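Long-range contacts in protein argonaute (Aquifex aeolicus, PDB 1YVU), which cleaves target RNA with the help of short single-stranded DNA guides that pair with the target: residues N179-R184 with V196-K201; T168-L173 with Y250-L255. All blocks are in the same frame, centred on the assembly; numbering follows the deposited sequence.

Both contacts lie in the PAZ domain of the chain. Residues 168-173 come first, at the start of helix 169-175. The loop 179-184 follows and leads into strand 184-187. The chain then returns along strand 194-201, and residues 196-201 meet the loop to close interaction 1. Much later, after three helices and strand 240-244, residues 250-255 come back to helix 169-175 and close interaction 2. Interaction 1 is therefore nested inside the larger loop of interaction 2. The two join helix 169-175 and the turn after it to the same five-stranded antiparallel sheet. They touch directly where Val199 packs on Leu173.

Interaction 1: N179-R184 with V196-K201; sequences NPKRIR and VQDVFK
Val196 is the residue most covered in this contact, and it points into the turn formed by residues 180-183. Its CB lies 3.4 Å from Pro180 O. With CG1 anti to the backbone N (chi1 -178°), CG2 falls beside that N and meets the Ile183 carbonyl oxygen and CB. Pro180 adds a looser apolar touch, with its CB 4.5 Å from Val199 CG2.

The backbone of Val196 is used at both ends. Its N donates to Ile183 O at 3.0 Å. Its O receives a weak bond from Arg182 N at 3.4 Å.

Lys181 runs beside this backbone pair with an extended chain beyond CG. Its methylenes pass along Gln197 O. Its ammonium group makes a long salt bridge, NZ to Asp198 OD1 at 3.9 Å, and the two side chains lie side by side. A water accepts weakly from Lys181 NZ and donates to Gln197 O at 2.7 Å, so it links the lysine to the strand.

Two features position these groups. Residues 180-183 form a type II beta turn, with a weak bond from Ile183 N to Pro180 O. On the strand, a classic beta bulge sets Gln197 and Asp198 together opposite Val243 of strand 240-244. Val196 itself packs on Val242 of the same strand.

The contact thus joins, within the PAZ domain, the turn before strand 184-187 to its antiparallel neighbour, strand 194-201. Its chemistry is divided: backbone bonds and apolar packing gather around buried Val196, while the charged pair lies at the exposed margin. The long salt bridge probably contributes modestly beside the backbone bonds.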
# COMPACT_ATOMS: atom_id res chain seq x y z
N ASN A 179 22.15 -8.34 -7.33
CA ASN A 179 21.57 -7.00 -7.60
C ASN A 179 21.00 -6.22 -6.40
O ASN A 179 19.83 -6.40 -6.03
CB ASN A 179 20.55 -7.11 -8.72
CG ASN A 179 21.10 -7.87 -9.90
OD1 ASN A 179 21.98 -7.37 -10.61
ND2 ASN A 179 20.65 -9.11 -10.07
N PRO A 180 21.80 -5.29 -5.85
CA PRO A 180 21.45 -4.45 -4.69
C PRO A 180 20.30 -3.45 -4.77
O PRO A 180 19.60 -3.24 -3.78
CB PRO A 180 22.78 -3.75 -4.38
CG PRO A 180 23.36 -3.53 -5.74
CD PRO A 180 23.09 -4.84 -6.43
N LYS A 181 20.08 -2.84 -5.93
CA LYS A 181 19.04 -1.83 -6.10
C LYS A 181 17.62 -2.35 -6.03
O LYS A 181 17.33 -3.46 -6.49
CB LYS A 181 19.28 -1.02 -7.37
CG LYS A 181 20.54 -0.21 -7.22
CD LYS A 181 20.98 0.47 -8.48
CE LYS A 181 22.29 1.19 -8.22
NZ LYS A 181 22.48 2.36 -9.12
N ARG A 182 16.78 -1.54 -5.38
CA ARG A 182 15.35 -1.79 -5.11
C ARG A 182 15.14 -2.75 -3.95
O ARG A 182 14.04 -3.27 -3.75
CB ARG A 182 14.59 -2.32 -6.35
CG ARG A 182 14.41 -1.33 -7.46
CD ARG A 182 13.75 -1.98 -8.66
NE ARG A 182 13.74 -1.06 -9.80
CZ ARG A 182 12.89 -0.05 -9.97
NH1 ARG A 182 11.94 0.22 -9.08
NH2 ARG A 182 13.01 0.71 -11.05
N ILE A 183 16.20 -3.01 -3.20
CA ILE A 183 16.09 -3.91 -2.07
C ILE A 183 15.73 -3.12 -0.84
O ILE A 183 16.43 -2.19 -0.45
CB ILE A 183 17.37 -4.77 -1.89
CG1 ILE A 183 17.44 -5.79 -3.03
CG2 ILE A 183 17.37 -5.50 -0.53
CD1 ILE A 183 18.66 -6.68 -3.02
N ARG A 184 14.58 -3.46 -0.26
CA ARG A 184 14.09 -2.80 0.94
C ARG A 184 14.89 -3.31 2.12
O ARG A 184 15.03 -4.52 2.31
CB ARG A 184 12.57 -3.03 1.12
CG ARG A 184 11.72 -2.58 -0.08
CD ARG A 184 10.32 -2.03 0.28
NE ARG A 184 9.77 -1.23 -0.82
CZ ARG A 184 8.55 -0.70 -0.88
NH1 ARG A 184 7.68 -0.88 0.11
NH2 ARG A 184 8.19 0.04 -1.92
N VAL A 196 17.28 0.54 -1.49
CA VAL A 196 18.68 0.88 -1.80
C VAL A 196 18.81 1.65 -3.12
O VAL A 196 18.28 1.23 -4.16
CB VAL A 196 19.58 -0.39 -1.84
CG1 VAL A 196 21.02 -0.02 -2.12
CG2 VAL A 196 19.52 -1.13 -0.53
N GLN A 197 19.52 2.77 -3.04
CA GLN A 197 19.77 3.63 -4.20
C GLN A 197 21.21 3.52 -4.71
O GLN A 197 21.43 3.24 -5.90
CB GLN A 197 19.42 5.09 -3.87
CG GLN A 197 19.50 6.02 -5.10
CD GLN A 197 19.09 7.46 -4.84
OE1 GLN A 197 18.66 7.85 -3.74
NE2 GLN A 197 19.21 8.26 -5.89
N ASP A 198 22.17 3.76 -3.80
CA ASP A 198 23.62 3.73 -4.10
C ASP A 198 24.45 3.01 -3.04
O ASP A 198 24.20 3.15 -1.84
CB ASP A 198 24.18 5.16 -4.23
CG ASP A 198 24.43 5.58 -5.68
OD1 ASP A 198 23.90 4.96 -6.64
OD2 ASP A 198 25.18 6.57 -5.86
N VAL A 199 25.44 2.24 -3.50
CA VAL A 199 26.38 1.51 -2.64
C VAL A 199 27.79 1.90 -3.05
O VAL A 199 28.12 1.97 -4.25
CB VAL A 199 26.21 -0.06 -2.72
CG1 VAL A 199 27.30 -0.77 -1.93
CG2 VAL A 199 24.89 -0.49 -2.14
N PHE A 200 28.60 2.20 -2.03
CA PHE A 200 30.00 2.54 -2.21
C PHE A 200 30.82 2.11 -0.99
O PHE A 200 30.26 1.87 0.08
CB PHE A 200 30.18 4.03 -2.57
CG PHE A 200 29.87 4.99 -1.45
CD1 PHE A 200 30.92 5.52 -0.65
CD2 PHE A 200 28.55 5.41 -1.22
CE1 PHE A 200 30.65 6.46 0.37
CE2 PHE A 200 28.26 6.37 -0.20
CZ PHE A 200 29.31 6.89 0.60
N LYS A 201 32.14 2.01 -1.18
CA LYS A 201 33.07 1.61 -0.13
C LYS A 201 33.34 2.70 0.90
O LYS A 201 33.29 3.90 0.59
CB LYS A 201 34.40 1.15 -0.76
CG LYS A 201 34.29 -0.07 -1.66
CD LYS A 201 35.56 -0.30 -2.47
CE LYS A 201 35.28 -1.21 -3.68
NZ LYS A 201 36.30 -1.12 -4.77
O HOH W 1 19.65 3.20 -7.95

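Interaction 2: T168-L173 with Y250-L255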
# COMPACT_ATOMS: atom_id res chain seq x y z
N THR A 168 23.64 -9.84 7.71
CA THR A 168 23.63 -8.40 7.58
C THR A 168 23.72 -8.08 6.08
O THR A 168 23.88 -8.99 5.26
CB THR A 168 24.86 -7.87 8.35
OG1 THR A 168 24.71 -8.18 9.73
CG2 THR A 168 25.05 -6.43 8.21
N LEU A 169 23.55 -6.81 5.72
CA LEU A 169 23.68 -6.40 4.32
C LEU A 169 25.18 -6.40 3.98
O LEU A 169 25.53 -6.64 2.85
CB LEU A 169 23.04 -5.02 4.06
CG LEU A 169 22.83 -4.56 2.60
CD1 LEU A 169 21.88 -5.48 1.90
CD2 LEU A 169 22.30 -3.16 2.50
N GLN A 170 26.04 -6.22 4.99
CA GLN A 170 27.51 -6.26 4.83
C GLN A 170 27.98 -7.72 4.61
O GLN A 170 28.70 -7.99 3.64
CB GLN A 170 28.21 -5.66 6.06
CG GLN A 170 29.72 -5.42 5.95
CD GLN A 170 30.13 -4.62 4.73
OE1 GLN A 170 29.74 -3.46 4.55
NE2 GLN A 170 30.93 -5.25 3.87
N THR A 171 27.51 -8.64 5.45
CA THR A 171 27.83 -10.07 5.35
C THR A 171 27.39 -10.57 3.96
O THR A 171 28.06 -11.38 3.34
CB THR A 171 27.09 -10.88 6.45
OG1 THR A 171 27.33 -10.30 7.75
CG2 THR A 171 27.53 -12.34 6.43
N LEU A 172 26.28 -9.99 3.48
CA LEU A 172 25.70 -10.32 2.17
C LEU A 172 26.42 -9.72 0.98
O LEU A 172 26.60 -10.41 -0.02
CB LEU A 172 24.22 -9.90 2.10
CG LEU A 172 23.16 -10.89 2.57
CD1 LEU A 172 21.87 -10.16 2.82
CD2 LEU A 172 22.97 -11.99 1.55
N LEU A 173 26.79 -8.44 1.06
CA LEU A 173 27.50 -7.76 -0.02
C LEU A 173 28.92 -8.31 -0.20
O LEU A 173 29.49 -8.28 -1.30
CB LEU A 173 27.55 -6.23 0.22
CG LEU A 173 26.29 -5.35 0.13
CD1 LEU A 173 26.57 -3.91 0.56
CD2 LEU A 173 25.70 -5.40 -1.25
N TYR A 250 23.35 5.08 5.74
CA TYR A 250 23.57 4.10 6.81
C TYR A 250 24.63 3.09 6.37
O TYR A 250 24.75 2.84 5.16
CB TYR A 250 22.25 3.34 7.13
CG TYR A 250 21.19 4.15 7.85
CD1 TYR A 250 19.94 4.41 7.25
CD2 TYR A 250 21.41 4.67 9.14
CE1 TYR A 250 18.92 5.18 7.91
CE2 TYR A 250 20.41 5.44 9.83
CZ TYR A 250 19.16 5.69 9.20
OH TYR A 250 18.17 6.42 9.85
N PRO A 251 25.49 2.59 7.31
CA PRO A 251 26.54 1.60 7.01
C PRO A 251 25.88 0.25 6.82
O PRO A 251 24.98 -0.13 7.60
CB PRO A 251 27.35 1.55 8.29
CG PRO A 251 27.17 2.90 8.83
CD PRO A 251 25.71 3.14 8.66
N ALA A 252 26.35 -0.49 5.82
CA ALA A 252 25.85 -1.82 5.48
C ALA A 252 25.84 -2.77 6.67
O ALA A 252 25.10 -3.76 6.69
CB ALA A 252 26.66 -2.40 4.36
N THR A 253 26.63 -2.42 7.68
CA THR A 253 26.78 -3.18 8.91
C THR A 253 25.53 -3.24 9.78
O THR A 253 25.31 -4.24 10.48
CB THR A 253 27.95 -2.65 9.76
OG1 THR A 253 27.72 -1.28 10.12
CG2 THR A 253 29.28 -2.81 9.00
N ILE A 254 24.69 -2.21 9.74
CA ILE A 254 23.48 -2.22 10.54
C ILE A 254 22.23 -2.42 9.70
O ILE A 254 21.11 -2.28 10.22
CB ILE A 254 23.30 -0.95 11.40
CG1 ILE A 254 23.40 0.30 10.52
CG2 ILE A 254 24.22 -1.00 12.61
CD1 ILE A 254 22.45 1.36 10.91
N LEU A 255 22.40 -2.73 8.42
CA LEU A 255 21.24 -2.94 7.55
C LEU A 255 20.92 -4.39 7.34
O LEU A 255 21.79 -5.21 7.03
CB LEU A 255 21.44 -2.26 6.19
CG LEU A 255 21.46 -0.75 6.21
CD1 LEU A 255 22.01 -0.20 4.92
CD2 LEU A 255 20.07 -0.24 6.45
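Ala252, Leu169 and Leu255 have the most surface buried here. Ala252 points its CB at the first turn of helix 169-175. This methyl meets Gln170 OE1 at 3.3 Å and Leu173 CD1 at 4.1 Å. The carbonyl of Ala252 takes a weak bond from Gln170 N at 3.1 Å.

The Leu169 and Leu255 side chains run alongside each other in the same direction. Leu169 CG is anti to the backbone N (chi1 -168°), and its CD2 packs on Leu255 CD1 at 3.8 Å. Their backbones also meet. Leu169 N donates to Leu255 O at 2.7 Å. Two amides of the first helical turn thus meet these carbonyls, Leu169 N firmly and Gln170 N weakly.

Thr168 is the N-cap residue of helix 169-175, yet its hydroxyl does not cap the helix. Its CG2 methyl lies instead by the carbonyl oxygens of Ala252 and Thr253. Gln170 is bent at chi2 (52°), and its CG runs beside Thr253 CG2 at 4.0 Å. Its OE1 accepts a hydrogen bond from Phe240 N.

The helix start is held against the turn at Ala252 and the first residue of strand 255-257. The helix thereby packs on the five-stranded antiparallel sheet of the PAZ domain. Leu169 and Leu255 both reach Val242 of strand 240-244. Leu169 also touches Val185, and Leu255 touches Pro187, both on strand 184-187. Helix 220-231 covers Pro251 and Ile254.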